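Local coordinates for alpha-11 giardin (Giardia intestinalis, PDB 2II2), which probably takes part in attachment of the parasite to the intestinal mucosa and in cytoskeletal remodelling, as a calcium-binding member of the annexin family, at residues V81-K86 with F94-D99; N218-C223 with Y253-R258. All blocks are in the same frame, centred on the assembly; numbering follows the deposited sequence.

Both contacts lie near the middle of an all-helical annexin chain, with their centres about 10 Å apart. Contact 1 closes first along the sequence, joining the successive helices 76-89 and 94-102; contact 2 follows and brings helix 216-230 opposite helix 249-263. The two meet at Asp99 of helix 94-102, whose carboxylate forms two salt bridges, OD1 to Arg220 NH2 at 2.7 Å and OD2 to Arg258 NE at 2.7 Å. Residues far apart in sequence are thus tied together in the interior. Contact 1 is apolar, whereas contact 2 is polar, so an apolar helix pair borders a buried charge cluster.

Contact 1 (V81-K86 with F94-D99); sequences VNVIKK and FRAIHD
Ile84 and Ile97 bring the two helical segments closest, with 5.7 Å between Ile84 CA and Ile97 CA; one residue back on each helix, Val83 CA and Ala96 CA lie 6.7 Å apart. At this spacing the short Ala96 and the branched side chains meet directly. Ile84 reaches across with the end of its longer branch: CG1 stands anti to the carbonyl carbon (chi1 -65°), and a further turn at chi2 (-64°) sets CD1 on the backbone of Ile97, 3.8 Å from Ile97 CA. The same methyl meets Ile97 CG2, and the two isoleucine side chains cross at about a right angle. Helices 76-89 and 94-102 form a helix-turn-helix pair of the annexin fold, joined by only four residues, and no hydrogen bond links the two segments. Beside the isoleucines, Val83 points its CB at the partner helix and lays CG1 against Ala96, 3.9 Å from Ala96 CB and at similar range from its carbonyl oxygen. Val83 and Ala96 also both touch Arg258 of helix 249-263. Ile97 packs further on Ala87 and Met88 of helix 76-89, as well as on Cys142 of helix 137-147.

Contact 2 (N218-C223 with Y253-R258); sequences NARGLC and YEQAAR
A buried polar cluster in the interior of the annexin fold joins helix 216-230 to helix 249-263, with Arg220 on one side and Gln255 and Arg258 on the other. The backbones stay well apart, Arg220 CA and Gln255 CA being 12.1 Å from each other, and long side chains span the distance. Arg220 does so fully stretched: CG is anti to the backbone N (chi1 176°) and the chain runs straight from CG to NE, carrying the guanidinium into the gap, where it meets the side-chain ends of Gln255 and Arg258. Arg258 comes from the opposite direction but bends at chi3 (63°). The two guanidinium planes stand 74° apart, and Arg220 NH2 arrives at the edge of the Arg258 group, in its plane, 3.9 Å from Arg258 NH2. The closeness of the two positive groups is probably offset by the carboxylate of Asp99 on helix 94-102, which both bind, Arg220 through NH2 and Arg258 through NE; each arginine takes a different carboxylate oxygen, which would fix the rotation of that group and probably favours its ionised form.

Gln255 is reached through water. Water 1 lies at the edge of the Arg220 guanidinium, in plane, accepts a bond from Arg220 NH2 at 2.9 Å and donates one to Gln255 OE1 at 2.7 Å. Arg220 NH2 therefore serves both the water and Asp99, while Arg220 NH1 makes a weak hydrogen bond to the carbonyl oxygen of Arg95. Directly, Arg220 NE and Gln255 OE1 approach no closer than 4.4 Å. Arginines paired with an acidic residue and water between helices near the centre of the molecule are consistent with the hydrophilic central channel characteristic of annexins.

Contact 1 (V81-K86 with F94-D99)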
loop_
_atom_site.group_PDB
_atom_site.type_symbol
_atom_site.label_atom_id
_atom_site.label_comp_id
_atom_site.label_asym_id
_atom_site.label_seq_id
_atom_site.Cartn_x
_atom_site.Cartn_y
_atom_site.Cartn_z
ATOM N N VAL A 81 -3.832 -5.278 9.231
ATOM C CA VAL A 81 -4.931 -5.072 10.176
ATOM C C VAL A 81 -4.786 -3.709 10.869
ATOM O O VAL A 81 -5.756 -2.934 10.967
ATOM C CB VAL A 81 -4.974 -6.210 11.217
ATOM C CG1 VAL A 81 -5.929 -5.869 12.371
ATOM C CG2 VAL A 81 -5.373 -7.527 10.563
ATOM N N ASN A 82 -3.578 -3.405 11.325
ATOM C CA ASN A 82 -3.350 -2.124 12.006
ATOM C C ASN A 82 -3.640 -0.929 11.102
ATOM O O ASN A 82 -4.247 0.051 11.525
ATOM C CB ASN A 82 -1.950 -2.067 12.628
ATOM C CG ASN A 82 -1.774 -3.127 13.695
ATOM O OD1 ASN A 82 -2.753 -3.649 14.228
ATOM N ND2 ASN A 82 -0.541 -3.472 13.978
ATOM N N VAL A 83 -3.238 -1.019 9.848
ATOM C CA VAL A 83 -3.471 0.052 8.885
ATOM C C VAL A 83 -4.978 0.259 8.682
ATOM O O VAL A 83 -5.444 1.399 8.652
ATOM C CB VAL A 83 -2.772 -0.270 7.540
ATOM C CG1 VAL A 83 -3.268 0.670 6.434
ATOM C CG2 VAL A 83 -1.250 -0.170 7.690
ATOM N N ILE A 84 -5.755 -0.818 8.505
ATOM C CA ILE A 84 -7.216 -0.663 8.323
ATOM C C ILE A 84 -7.846 -0.016 9.536
ATOM O O ILE A 84 -8.648 0.910 9.409
ATOM C CB ILE A 84 -7.948 -2.006 8.050
ATOM C CG1 ILE A 84 -7.486 -2.599 6.723
ATOM C CG2 ILE A 84 -9.478 -1.820 8.047
ATOM C CD1 ILE A 84 -7.824 -1.758 5.520
ATOM N N LYS A 85 -7.506 -0.508 10.725
ATOM C CA LYS A 85 -8.089 0.091 11.932
ATOM C C LYS A 85 -7.789 1.597 12.041
ATOM O O LYS A 85 -8.686 2.383 12.336
ATOM C CB LYS A 85 -7.663 -0.669 13.190
ATOM C CG LYS A 85 -8.383 -2.013 13.377
ATOM C CD LYS A 85 -9.913 -1.871 13.393
ATOM C CE LYS A 85 -10.414 -1.305 14.718
ATOM N NZ LYS A 85 -11.898 -1.443 14.853
ATOM N N LYS A 86 -6.544 1.998 11.796
ATOM C CA LYS A 86 -6.189 3.404 11.856
ATOM C C LYS A 86 -6.946 4.199 10.794
ATOM O O LYS A 86 -7.413 5.324 11.039
ATOM C CB LYS A 86 -4.682 3.586 11.676
ATOM C CG LYS A 86 -4.257 5.017 11.734
ATOM C CD LYS A 86 -2.785 5.207 11.419
ATOM C CE LYS A 86 -2.424 6.682 11.617
ATOM N NZ LYS A 86 -1.084 7.050 11.107
ATOM N N PHE A 94 -9.320 6.486 2.636
ATOM C CA PHE A 94 -9.419 5.532 1.556
ATOM C C PHE A 94 -8.060 5.171 0.975
ATOM O O PHE A 94 -7.892 4.053 0.465
ATOM C CB PHE A 94 -10.341 6.037 0.443
ATOM C CG PHE A 94 -11.792 5.936 0.784
ATOM C CD1 PHE A 94 -12.561 7.079 0.869
ATOM C CD2 PHE A 94 -12.396 4.707 1.022
ATOM C CE1 PHE A 94 -13.935 7.008 1.168
ATOM C CE2 PHE A 94 -13.769 4.626 1.332
ATOM C CZ PHE A 94 -14.529 5.778 1.399
ATOM N N ARG A 95 -7.103 6.095 0.993
ATOM C CA ARG A 95 -5.802 5.747 0.411
ATOM C C ARG A 95 -5.229 4.511 1.131
ATOM O O ARG A 95 -4.725 3.591 0.495
ATOM C CB ARG A 95 -4.815 6.903 0.500
ATOM C CG ARG A 95 -5.172 8.088 -0.355
ATOM C CD ARG A 95 -4.039 9.098 -0.337
ATOM N NE ARG A 95 -4.255 10.172 -1.294
ATOM C CZ ARG A 95 -5.060 11.216 -1.097
ATOM N NH1 ARG A 95 -5.715 11.364 0.050
ATOM N NH2 ARG A 95 -5.202 12.141 -2.045
ATOM N N ALA A 96 -5.325 4.526 2.462
ATOM C CA ALA A 96 -4.765 3.451 3.277
ATOM C C ALA A 96 -5.578 2.156 3.124
ATOM O O ALA A 96 -5.019 1.054 3.021
ATOM C CB ALA A 96 -4.692 3.853 4.738
ATOM N N ILE A 97 -6.914 2.266 3.123
ATOM C CA ILE A 97 -7.737 1.063 2.933
ATOM C C ILE A 97 -7.455 0.437 1.566
ATOM O O ILE A 97 -7.290 -0.780 1.448
ATOM C CB ILE A 97 -9.256 1.380 3.085
ATOM C CG1 ILE A 97 -9.551 1.998 4.464
ATOM C CG2 ILE A 97 -10.052 0.107 2.878
ATOM C CD1 ILE A 97 -10.910 2.700 4.548
ATOM N N HIS A 98 -7.389 1.272 0.541
ATOM C CA HIS A 98 -7.118 0.802 -0.798
ATOM C C HIS A 98 -5.788 0.080 -0.891
ATOM O O HIS A 98 -5.674 -0.985 -1.506
ATOM C CB HIS A 98 -7.129 1.967 -1.788
ATOM C CG HIS A 98 -8.490 2.497 -2.070
ATOM N ND1 HIS A 98 -8.679 3.706 -2.695
ATOM C CD2 HIS A 98 -9.723 2.006 -1.799
ATOM C CE1 HIS A 98 -9.975 3.936 -2.798
ATOM N NE2 HIS A 98 -10.631 2.906 -2.286
ATOM N N ASP A 99 -4.753 0.666 -0.294
ATOM C CA ASP A 99 -3.431 0.018 -0.332
ATOM C C ASP A 99 -3.540 -1.428 0.183
ATOM O O ASP A 99 -2.974 -2.388 -0.376
ATOM C CB ASP A 99 -2.406 0.780 0.526
ATOM C CG ASP A 99 -2.014 2.124 -0.054
ATOM O OD1 ASP A 99 -2.352 2.403 -1.214
ATOM O OD2 ASP A 99 -1.357 2.937 0.642
#

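Contact 2 (N218-C223 with Y253-R258)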
loop_
_atom_site.group_PDB
_atom_site.type_symbol
_atom_site.label_atom_id
_atom_site.label_comp_id
_atom_site.label_asym_id
_atom_site.label_seq_id
_atom_site.Cartn_x
_atom_site.Cartn_y
_atom_site.Cartn_z
ATOM N N ASN A 218 -10.335 8.894 -5.160
ATOM C CA ASN A 218 -11.027 8.112 -6.184
ATOM C C ASN A 218 -10.065 7.732 -7.315
ATOM O O ASN A 218 -9.924 6.556 -7.663
ATOM C CB ASN A 218 -12.220 8.869 -6.803
ATOM C CG ASN A 218 -13.503 8.834 -5.940
ATOM O OD1 ASN A 218 -13.740 7.907 -5.166
ATOM N ND2 ASN A 218 -14.345 9.852 -6.108
ATOM N N ALA A 219 -9.412 8.737 -7.899
ATOM C CA ALA A 219 -8.531 8.503 -9.051
ATOM C C ALA A 219 -7.418 7.532 -8.691
ATOM O O ALA A 219 -7.110 6.606 -9.426
ATOM C CB ALA A 219 -7.947 9.820 -9.567
ATOM N N ARG A 220 -6.806 7.781 -7.539
ATOM C CA ARG A 220 -5.699 6.958 -7.097
ATOM C C ARG A 220 -6.134 5.511 -6.894
ATOM O O ARG A 220 -5.437 4.563 -7.306
ATOM C CB ARG A 220 -5.131 7.516 -5.795
ATOM C CG ARG A 220 -4.008 6.714 -5.149
ATOM C CD ARG A 220 -3.749 7.291 -3.793
ATOM N NE ARG A 220 -2.671 6.669 -3.026
ATOM C CZ ARG A 220 -2.805 5.537 -2.334
ATOM N NH1 ARG A 220 -3.977 4.872 -2.292
ATOM N NH2 ARG A 220 -1.777 5.040 -1.662
ATOM N N GLY A 221 -7.285 5.319 -6.256
ATOM C CA GLY A 221 -7.726 3.946 -5.979
ATOM C C GLY A 221 -8.029 3.156 -7.258
ATOM O O GLY A 221 -7.682 1.971 -7.388
ATOM N N LEU A 222 -8.702 3.818 -8.200
ATOM C CA LEU A 222 -8.981 3.158 -9.470
ATOM C C LEU A 222 -7.699 2.837 -10.202
ATOM O O LEU A 222 -7.573 1.782 -10.797
ATOM C CB LEU A 222 -9.882 4.044 -10.356
ATOM C CG LEU A 222 -11.342 4.084 -9.935
ATOM C CD1 LEU A 222 -12.011 5.231 -10.636
ATOM C CD2 LEU A 222 -12.046 2.735 -10.273
ATOM N N CYS A 223 -6.723 3.750 -10.177
ATOM C CA CYS A 223 -5.453 3.454 -10.838
ATOM C C CYS A 223 -4.718 2.288 -10.171
ATOM O O CYS A 223 -4.041 1.526 -10.844
ATOM C CB CYS A 223 -4.551 4.682 -10.869
ATOM S SG CYS A 223 -5.050 5.946 -12.039
ATOM N N TYR A 253 4.988 11.641 3.132
ATOM C CA TYR A 253 5.820 10.771 3.933
ATOM C C TYR A 253 4.995 9.678 4.604
ATOM O O TYR A 253 5.442 8.521 4.689
ATOM C CB TYR A 253 6.575 11.560 5.009
ATOM C CG TYR A 253 7.783 12.325 4.527
ATOM C CD1 TYR A 253 7.629 13.463 3.713
ATOM C CD2 TYR A 253 9.076 11.960 4.937
ATOM C CE1 TYR A 253 8.733 14.193 3.285
ATOM C CE2 TYR A 253 10.204 12.716 4.508
ATOM C CZ TYR A 253 9.999 13.829 3.705
ATOM O OH TYR A 253 11.083 14.550 3.275
ATOM N N GLU A 254 3.788 10.037 5.045
ATOM C CA GLU A 254 2.877 9.044 5.605
ATOM C C GLU A 254 2.594 7.918 4.617
ATOM O O GLU A 254 2.663 6.728 4.956
ATOM C CB GLU A 254 1.581 9.746 5.986
ATOM C CG GLU A 254 0.466 8.913 6.454
ATOM C CD GLU A 254 -0.829 9.704 6.569
ATOM O OE1 GLU A 254 -1.014 10.731 5.856
ATOM O OE2 GLU A 254 -1.683 9.270 7.368
ATOM N N GLN A 255 2.232 8.294 3.402
ATOM C CA GLN A 255 1.923 7.313 2.353
ATOM C C GLN A 255 3.157 6.491 1.994
ATOM O O GLN A 255 3.102 5.236 1.911
ATOM C CB GLN A 255 1.388 8.024 1.116
ATOM C CG GLN A 255 0.053 8.683 1.339
ATOM C CD GLN A 255 -0.293 9.629 0.223
ATOM O OE1 GLN A 255 0.098 9.415 -0.935
ATOM N NE2 GLN A 255 -1.115 10.615 0.531
ATOM N N ALA A 256 4.300 7.153 1.813
ATOM C CA ALA A 256 5.503 6.435 1.441
ATOM C C ALA A 256 5.915 5.441 2.538
ATOM O O ALA A 256 6.393 4.351 2.245
ATOM C CB ALA A 256 6.611 7.401 1.126
ATOM N N ALA A 257 5.759 5.847 3.805
ATOM C CA ALA A 257 6.083 4.973 4.926
ATOM C C ALA A 257 5.206 3.720 4.901
ATOM O O ALA A 257 5.698 2.601 5.088
ATOM C CB ALA A 257 5.936 5.718 6.241
ATOM N N ARG A 258 3.905 3.896 4.674
ATOM C CA ARG A 258 3.004 2.750 4.651
ATOM C C ARG A 258 3.273 1.797 3.493
ATOM O O ARG A 258 3.339 0.581 3.682
ATOM C CB ARG A 258 1.572 3.246 4.614
ATOM C CG ARG A 258 0.554 2.146 4.496
ATOM C CD ARG A 258 -0.882 2.652 4.436
ATOM N NE ARG A 258 -1.157 3.486 3.271
ATOM C CZ ARG A 258 -1.430 4.783 3.307
ATOM N NH1 ARG A 258 -1.392 5.490 4.443
ATOM N NH2 ARG A 258 -1.725 5.385 2.176
HETATM O O HOH W 1 0.168 7.075 -2.341
#